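Local coordinates for class II aldolase/adducin domain protein (Pseudomonas syringae pv. phaseolicola 1448A, PDB 3OCR) that is of uncertain function but belongs to the class II aldolase/adducin family and may bind actin filaments, at residues V87-D92 against A107-H112; S59-V62 against H68-I71; S147-A152 against L209-N214. All blocks are in the same frame, centred on the assembly; numbering follows the deposited sequence.

Contact 1 (V87-D92 against A107-H112)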
loop_
_atom_site.group_PDB
_atom_site.type_symbol
_atom_site.label_atom_id
_atom_site.label_comp_id
_atom_site.label_asym_id
_atom_site.label_seq_id
_atom_site.Cartn_x
_atom_site.Cartn_y
_atom_site.Cartn_z
ATOM N N VAL A 87 3.315 13.376 29.147
ATOM C CA VAL A 87 4.189 14.071 30.069
ATOM C C VAL A 87 3.926 15.570 30.015
ATOM O O VAL A 87 3.871 16.158 28.918
ATOM C CB VAL A 87 5.684 13.779 29.788
ATOM C CG1 VAL A 87 6.562 14.366 30.887
ATOM C CG2 VAL A 87 5.933 12.287 29.647
ATOM N N LYS A 88 3.810 16.180 31.194
ATOM C CA LYS A 88 3.658 17.630 31.311
ATOM C C LYS A 88 5.003 18.285 31.543
ATOM O O LYS A 88 5.707 17.972 32.521
ATOM C CB LYS A 88 2.706 18.006 32.440
ATOM C CG LYS A 88 2.413 19.519 32.497
ATOM C CD LYS A 88 1.166 19.820 33.314
ATOM C CE LYS A 88 1.421 19.665 34.803
ATOM N NZ LYS A 88 0.196 20.026 35.570
ATOM N N VAL A 89 5.344 19.194 30.634
ATOM C CA VAL A 89 6.622 19.904 30.677
ATOM C C VAL A 89 6.388 21.429 30.589
ATOM O O VAL A 89 5.313 21.870 30.161
ATOM C CB VAL A 89 7.581 19.449 29.543
ATOM C CG1 VAL A 89 7.902 17.944 29.660
ATOM C CG2 VAL A 89 7.017 19.770 28.167
ATOM N N ASP A 90 7.385 22.211 31.003
ATOM C CA ASP A 90 7.308 23.682 30.900
ATOM C C ASP A 90 7.837 24.077 29.524
ATOM O O ASP A 90 8.155 23.206 28.725
ATOM C CB ASP A 90 8.097 24.369 32.033
ATOM C CG ASP A 90 9.588 24.000 32.047
ATOM O OD1 ASP A 90 10.135 23.567 31.011
ATOM O OD2 ASP A 90 10.221 24.157 33.115
ATOM N N ILE A 91 7.939 25.370 29.247
ATOM C CA ILE A 91 8.418 25.834 27.945
ATOM C C ILE A 91 9.851 25.382 27.615
ATOM O O ILE A 91 10.213 25.267 26.446
ATOM C CB ILE A 91 8.227 27.366 27.763
ATOM C CG1 ILE A 91 8.231 27.761 26.278
ATOM C CG2 ILE A 91 9.256 28.170 28.587
ATOM C CD1 ILE A 91 7.169 27.029 25.409
ATOM N N ASP A 92 10.647 25.073 28.632
ATOM C CA ASP A 92 12.029 24.603 28.429
ATOM C C ASP A 92 12.155 23.108 28.202
ATOM O O ASP A 92 13.219 22.633 27.823
ATOM C CB ASP A 92 12.875 24.952 29.644
ATOM C CG ASP A 92 12.949 26.421 29.877
ATOM O OD1 ASP A 92 12.913 27.162 28.868
ATOM O OD2 ASP A 92 13.047 26.829 31.055
ATOM N N ALA A 107 15.437 16.838 22.856
ATOM C CA ALA A 107 15.832 17.468 21.596
ATOM C C ALA A 107 14.662 17.560 20.603
ATOM O O ALA A 107 14.568 18.519 19.827
ATOM C CB ALA A 107 17.006 16.716 20.985
ATOM N N GLY A 108 13.770 16.568 20.635
ATOM C CA GLY A 108 12.578 16.572 19.774
ATOM C C GLY A 108 11.546 17.631 20.155
ATOM O O GLY A 108 10.703 17.994 19.346
ATOM N N TYR A 109 11.600 18.103 21.402
ATOM C CA TYR A 109 10.666 19.105 21.917
ATOM C C TYR A 109 10.991 20.556 21.530
ATOM O O TYR A 109 10.131 21.443 21.620
ATOM C CB TYR A 109 10.591 18.995 23.442
ATOM C CG TYR A 109 9.677 19.997 24.127
ATOM C CD1 TYR A 109 8.290 19.943 23.964
ATOM C CD2 TYR A 109 10.198 20.981 24.974
ATOM C CE1 TYR A 109 7.435 20.875 24.617
ATOM C CE2 TYR A 109 9.352 21.916 25.613
ATOM C CZ TYR A 109 7.979 21.847 25.436
ATOM O OH TYR A 109 7.147 22.745 26.091
ATOM N N VAL A 110 12.228 20.802 21.131
ATOM C CA VAL A 110 12.665 22.152 20.794
ATOM C C VAL A 110 11.795 22.841 19.735
ATOM O O VAL A 110 11.454 24.016 19.879
ATOM C CB VAL A 110 14.143 22.157 20.372
ATOM C CG1 VAL A 110 14.536 23.524 19.785
ATOM C CG2 VAL A 110 15.042 21.798 21.592
ATOM N N ILE A 111 11.430 22.124 18.678
ATOM C CA ILE A 111 10.564 22.725 17.656
ATOM C C ILE A 111 9.197 23.130 18.223
ATOM O O ILE A 111 8.702 24.206 17.941
ATOM C CB ILE A 111 10.437 21.843 16.376
ATOM C CG1 ILE A 111 9.667 22.610 15.294
ATOM C CG2 ILE A 111 9.823 20.449 16.683
ATOM C CD1 ILE A 111 10.051 22.217 13.873
ATOM N N HIS A 112 8.619 22.266 19.050
ATOM C CA HIS A 112 7.363 22.543 19.710
ATOM C C HIS A 112 7.485 23.780 20.591
ATOM O O HIS A 112 6.665 24.695 20.495
ATOM C CB HIS A 112 6.894 21.298 20.473
ATOM C CG HIS A 112 6.630 20.135 19.563
ATOM N ND1 HIS A 112 5.414 19.940 18.940
ATOM C CD2 HIS A 112 7.451 19.157 19.102
ATOM C CE1 HIS A 112 5.488 18.874 18.163
ATOM N NE2 HIS A 112 6.712 18.379 18.241
#

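Contact 2 (S59-V62 against H68-I71)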
loop_
_atom_site.group_PDB
_atom_site.type_symbol
_atom_site.label_atom_id
_atom_site.label_comp_id
_atom_site.label_asym_id
_atom_site.label_seq_id
_atom_site.Cartn_x
_atom_site.Cartn_y
_atom_site.Cartn_z
ATOM N N SER A 59 2.365 18.163 20.429
ATOM C CA SER A 59 2.266 18.868 21.725
ATOM C C SER A 59 0.954 19.651 21.824
ATOM O O SER A 59 0.400 20.059 20.795
ATOM C CB SER A 59 3.458 19.809 21.931
ATOM O OG SER A 59 3.501 20.784 20.909
ATOM N N ALA A 60 0.468 19.838 23.054
ATOM C CA ALA A 60 -0.680 20.697 23.353
ATOM C C ALA A 60 -0.417 21.535 24.598
ATOM O O ALA A 60 0.152 21.039 25.572
ATOM C CB ALA A 60 -1.937 19.844 23.584
ATOM N N ARG A 61 -0.869 22.784 24.586
ATOM C CA ARG A 61 -0.845 23.594 25.778
ATOM C C ARG A 61 -1.894 23.112 26.792
ATOM O O ARG A 61 -3.028 22.803 26.427
ATOM C CB ARG A 61 -1.056 25.071 25.468
ATOM C CG ARG A 61 -0.755 25.935 26.732
ATOM C CD ARG A 61 -1.078 27.355 26.520
ATOM N NE ARG A 61 -0.565 28.251 27.576
ATOM C CZ ARG A 61 -1.174 28.508 28.736
ATOM N NH1 ARG A 61 -2.304 27.897 29.074
ATOM N NH2 ARG A 61 -0.631 29.373 29.586
ATOM N N VAL A 62 -1.484 23.023 28.051
ATOM C CA VAL A 62 -2.392 22.752 29.167
ATOM C C VAL A 62 -3.159 24.050 29.446
ATOM O O VAL A 62 -2.540 25.081 29.718
ATOM C CB VAL A 62 -1.610 22.303 30.424
ATOM C CG1 VAL A 62 -2.553 22.129 31.646
ATOM C CG2 VAL A 62 -0.834 21.020 30.159
ATOM N N HIS A 68 2.505 25.468 30.535
ATOM C CA HIS A 68 2.796 24.039 30.576
ATOM C C HIS A 68 2.214 23.338 29.354
ATOM O O HIS A 68 1.203 23.791 28.802
ATOM C CB HIS A 68 2.274 23.400 31.862
ATOM C CG HIS A 68 2.981 23.862 33.098
ATOM N ND1 HIS A 68 2.487 23.639 34.367
ATOM C CD2 HIS A 68 4.134 24.553 33.261
ATOM C CE1 HIS A 68 3.307 24.164 35.258
ATOM N NE2 HIS A 68 4.316 24.725 34.613
ATOM N N PHE A 69 2.884 22.258 28.935
ATOM C CA PHE A 69 2.589 21.531 27.702
ATOM C C PHE A 69 2.676 20.027 27.881
ATOM O O PHE A 69 3.443 19.527 28.702
ATOM C CB PHE A 69 3.547 21.967 26.574
ATOM C CG PHE A 69 3.547 23.433 26.353
ATOM C CD1 PHE A 69 2.693 24.000 25.430
ATOM C CD2 PHE A 69 4.351 24.268 27.140
ATOM C CE1 PHE A 69 2.661 25.384 25.249
ATOM C CE2 PHE A 69 4.315 25.653 26.979
ATOM C CZ PHE A 69 3.466 26.210 26.024
ATOM N N LEU A 70 1.882 19.310 27.092
ATOM C CA LEU A 70 1.868 17.849 27.097
ATOM C C LEU A 70 2.536 17.278 25.855
ATOM O O LEU A 70 2.361 17.797 24.742
ATOM C CB LEU A 70 0.427 17.354 27.191
ATOM C CG LEU A 70 -0.317 17.714 28.479
ATOM C CD1 LEU A 70 -1.848 17.849 28.231
ATOM C CD2 LEU A 70 -0.013 16.658 29.530
ATOM N N ILE A 71 3.307 16.208 26.051
ATOM C CA ILE A 71 4.011 15.514 24.969
ATOM C C ILE A 71 4.190 14.035 25.366
ATOM O O ILE A 71 4.022 13.671 26.557
ATOM C CB ILE A 71 5.361 16.232 24.649
ATOM C CG1 ILE A 71 5.973 15.735 23.340
ATOM C CG2 ILE A 71 6.320 16.138 25.848
ATOM C CD1 ILE A 71 6.733 16.804 22.553
#

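Contact 3 (S147-A152 against L209-N214)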
loop_
_atom_site.group_PDB
_atom_site.type_symbol
_atom_site.label_atom_id
_atom_site.label_comp_id
_atom_site.label_asym_id
_atom_site.label_seq_id
_atom_site.Cartn_x
_atom_site.Cartn_y
_atom_site.Cartn_z
ATOM N N SER A 147 -5.234 19.628 -7.135
ATOM C CA SER A 147 -6.370 18.882 -6.619
ATOM C C SER A 147 -7.178 19.778 -5.694
ATOM O O SER A 147 -6.654 20.730 -5.129
ATOM C CB SER A 147 -5.911 17.627 -5.875
ATOM O OG SER A 147 -5.249 17.947 -4.635
ATOM N N GLN A 148 -8.461 19.476 -5.502
ATOM C CA GLN A 148 -9.254 20.237 -4.532
ATOM C C GLN A 148 -8.569 20.276 -3.157
ATOM O O GLN A 148 -8.565 21.297 -2.466
ATOM C CB GLN A 148 -10.638 19.636 -4.390
ATOM C CG GLN A 148 -11.515 20.377 -3.400
ATOM C CD GLN A 148 -12.980 20.129 -3.655
ATOM O OE1 GLN A 148 -13.650 19.421 -2.875
ATOM N NE2 GLN A 148 -13.492 20.688 -4.750
ATOM N N HIS A 149 -8.000 19.143 -2.774
ATOM C CA HIS A 149 -7.352 18.979 -1.477
ATOM C C HIS A 149 -6.107 19.861 -1.299
ATOM O O HIS A 149 -5.925 20.468 -0.242
ATOM C CB HIS A 149 -7.021 17.499 -1.261
ATOM C CG HIS A 149 -8.228 16.622 -1.328
ATOM N ND1 HIS A 149 -8.913 16.392 -2.506
ATOM C CD2 HIS A 149 -8.899 15.955 -0.361
ATOM C CE1 HIS A 149 -9.947 15.603 -2.259
ATOM N NE2 HIS A 149 -9.958 15.321 -0.969
ATOM N N SER A 150 -5.259 19.938 -2.326
ATOM C CA SER A 150 -4.082 20.796 -2.255
ATOM C C SER A 150 -4.429 22.284 -2.434
ATOM O O SER A 150 -3.800 23.139 -1.795
ATOM C CB SER A 150 -3.029 20.388 -3.287
ATOM O OG SER A 150 -3.559 20.444 -4.590
ATOM N N ILE A 151 -5.400 22.579 -3.313
ATOM C CA ILE A 151 -5.762 23.966 -3.668
ATOM C C ILE A 151 -6.367 24.659 -2.445
ATOM O O ILE A 151 -6.172 25.859 -2.237
ATOM C CB ILE A 151 -6.702 24.010 -4.928
ATOM C CG1 ILE A 151 -5.957 23.530 -6.164
ATOM C CG2 ILE A 151 -7.299 25.407 -5.198
ATOM C CD1 ILE A 151 -6.889 23.139 -7.373
ATOM N N ALA A 152 -7.051 23.881 -1.603
ATOM C CA ALA A 152 -7.571 24.381 -0.344
ATOM C C ALA A 152 -6.482 24.945 0.606
ATOM O O ALA A 152 -6.772 25.792 1.461
ATOM C CB ALA A 152 -8.396 23.263 0.359
ATOM N N LEU A 209 -3.721 17.756 4.897
ATOM C CA LEU A 209 -2.445 18.014 4.251
ATOM C C LEU A 209 -1.804 16.689 3.822
ATOM O O LEU A 209 -1.233 16.596 2.737
ATOM C CB LEU A 209 -1.501 18.791 5.175
ATOM C CG LEU A 209 -0.172 19.254 4.549
ATOM C CD1 LEU A 209 -0.420 20.123 3.290
ATOM C CD2 LEU A 209 0.751 19.957 5.579
ATOM N N GLU A 210 -1.910 15.682 4.683
ATOM C CA GLU A 210 -1.312 14.385 4.444
ATOM C C GLU A 210 -1.999 13.766 3.210
ATOM O O GLU A 210 -1.325 13.232 2.299
ATOM C CB GLU A 210 -1.555 13.465 5.664
ATOM C CG GLU A 210 -1.167 12.011 5.378
ATOM C CD GLU A 210 0.322 11.837 5.112
ATOM O OE1 GLU A 210 1.135 12.635 5.668
ATOM O OE2 GLU A 210 0.671 10.897 4.351
ATOM N N TYR A 211 -3.323 13.886 3.147
ATOM C CA TYR A 211 -4.041 13.409 1.963
ATOM C C TYR A 211 -3.656 14.173 0.691
ATOM O O TYR A 211 -3.477 13.569 -0.360
ATOM C CB TYR A 211 -5.540 13.463 2.153
ATOM C CG TYR A 211 -6.288 12.497 1.213
ATOM C CD1 TYR A 211 -5.790 11.209 0.952
ATOM C CD2 TYR A 211 -7.478 12.867 0.607
ATOM C CE1 TYR A 211 -6.480 10.315 0.102
ATOM C CE2 TYR A 211 -8.177 11.987 -0.230
ATOM C CZ TYR A 211 -7.681 10.717 -0.469
ATOM O OH TYR A 211 -8.370 9.860 -1.300
ATOM N N ALA A 212 -3.585 15.488 0.784
ATOM C CA ALA A 212 -3.136 16.291 -0.378
ATOM C C ALA A 212 -1.787 15.769 -0.867
ATOM O O ALA A 212 -1.595 15.602 -2.065
ATOM C CB ALA A 212 -3.073 17.777 -0.025
ATOM N N CYS A 213 -0.864 15.465 0.048
ATOM C CA CYS A 213 0.415 14.910 -0.359
ATOM C C CYS A 213 0.302 13.522 -0.991
ATOM O O CYS A 213 0.956 13.295 -1.985
ATOM C CB CYS A 213 1.458 14.887 0.766
ATOM S SG CYS A 213 1.858 16.505 1.468
ATOM N N ASN A 214 -0.486 12.604 -0.410
ATOM C CA ASN A 214 -0.718 11.301 -1.039
ATOM C C ASN A 214 -1.109 11.442 -2.528
ATOM O O ASN A 214 -0.638 10.706 -3.418
ATOM C CB ASN A 214 -1.890 10.552 -0.374
ATOM C CG ASN A 214 -1.681 10.230 1.105
ATOM O OD1 ASN A 214 -2.668 10.172 1.859
ATOM N ND2 ASN A 214 -0.446 9.921 1.514
HETATM O O HOH W 1 -2.756 16.989 -4.308
#

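Contact 1 (V87-D92 against A107-H112)
Val89 lays its CG2 methyl over one face of the Tyr109 ring, 4.0 Å from the ring centroid and 29° off the ring normal, a CH-pi contact displaced toward the phenol end, where Val89 CG2 lies 3.6 Å from Tyr109 CZ. A chi1 of 179° turns the Tyr109 ring away from its own backbone N and out to the strand, where the valine methyl meets it. The two side chains run antiparallel, flank against flank, the branched valine presenting a methyl to the broad aromatic surface.

After Val89 the chain bends around the same ring. The Tyr109 hydroxyl donates a weak hydrogen bond to the backbone carbonyl of Asp90, Tyr109 OH to Asp90 O 2.9 Å. Ile91 O approaches obliquely, 3.6 Å from Tyr109 CE2, while Asp92 C comes to the ring edge, 4.0 Å from the same CE2. That Ile91 carbonyl is hydrogen-bonded to Ser113 OG, further into helix 110-118. The turn has its own tie: Asp90 OD1 accepts a weak bond from Asp92 N and a further hydrogen bond from Thr94 N, so aspartate suits this place by gathering backbone N-H groups with its carboxylate. Phe69 and Ile71 of the adjoining strand also touch Tyr109.

Tyrosine serves two ends here: its buried ring supplies apolar surface to the sheet, and its hydroxyl meets the main-chain carbonyl of Asp90. The hold on residues 89-92 is thus mainly dispersive, with a modest polar contribution.

Contact 2 (S59-V62 against H68-I71)
Ala60 and Leu70 form the hydrogen-bonded pair of an antiparallel beta hairpin, part of the large mixed sheet of this aldolase-type fold. Their reciprocal bonds are unequal: Leu70 N to Ala60 O is 2.9 Å and nearly straight at 166°, whereas Ala60 N to Leu70 O stretches to 3.3 Å. Nearer the turn, Val62 N reaches His68 O at 2.9 Å, approaching 32° out of the carbonyl plane. Two CA-H...O contacts add to the polar set, one joining Ser59 CA to Leu70 O and the other Phe69 CA to Ala60 O.

Apolar contacts occupy both faces. On the side of Ala60 and Leu70, Val62 CG2 meets Leu70 CG at 3.7 Å, the two branches lying roughly perpendicular. Small alanine and branched leucine suit this face because helix 29-47 packs over it, through Val34, Arg35 and Leu38. On the face of Arg61 and Phe69, a non-hydrogen-bonded pair, the ring lies beside the arginine's aliphatic stem, Phe69 CE1 being 3.7 Å from Arg61 CB.

Charge stays at the outer end of that stem: the guanidinium salt-bridges Glu67 and hydrogen-bonds Gly64 O in the hairpin turn. With CG anti to the backbone N (chi1 -169°) and an extended chain, Arg61 sets its CG 3.6 Å from His68 O and 3.8 Å from Phe69 CE1.

Contact 3 (S147-A152 against L209-N214)
The short helix 148-151 comes closest to helix 199-219 where Ser150 and Ala212 face one another, their CA atoms 5.0 Å apart. So near an approach is possible because alanine has a single methyl: Ala212 CB sits against the backbone of the short helix, 3.8 Å from Ser150 N, and also touches the CB atoms of His149 and Ser150.

To one side of the methyl two rings meet in an offset edge-to-face pair. Tyr211 turns an edge toward the face of His149, with planes at 82° and centroids 5.2 Å apart; the closest approach is His149 CD2 to Tyr211 CD2, 3.5 Å. A chi1 of -158° carries the phenol away from its backbone N, toward the imidazole. Both polar ends continue into the second subunit, where His149 NE2 bonds Asp52 OD2 of that subunit and Tyr211 OH bonds its His129 O.

Serines handle the start of the short helix. Ser147 holds the N-cap position, and its backbone N donates to Ser150 OG at 3.2 Å, the half of a capping box in which the side chain of the third helical residue is the acceptor. Ser150 OG is also bonded to Leu144 O and Ile146 N, so a small hydroxyl suits this buried place. A water spans the two helices, 2.7 Å from Ser147 OG and donating to Ala212 O at 2.9 Å.

Alanine-mediated close helix packing, with an aromatic pair beside it reaching across to a partner, is here a helix-helix contact that takes part in the interface with the second subunit.

Along the chain contact 2 comes first, then contact 1, then contact 3, all within the class II aldolase/adducin domain. Contacts 1 and 2 adjoin, their centres 8 Å apart, because strands 68-71 and 87-90 are neighbours in the mixed sheet: Val87 N and Val89 N probably bond to Ile71 O and Phe69 O. In addition, His112 ND1 is hydrogen-bonded to Ser59 OG, which also bonds His116. Contact 3 lies on the opposite side of the chain's centre, its centre about 29 Å from that of contact 1 and 28 Å from that of contact 2. Contacts 1 and 2 thus join neighbouring strands and what packs on them, while contact 3 joins two helices at a subunit boundary of the four-chain assembly.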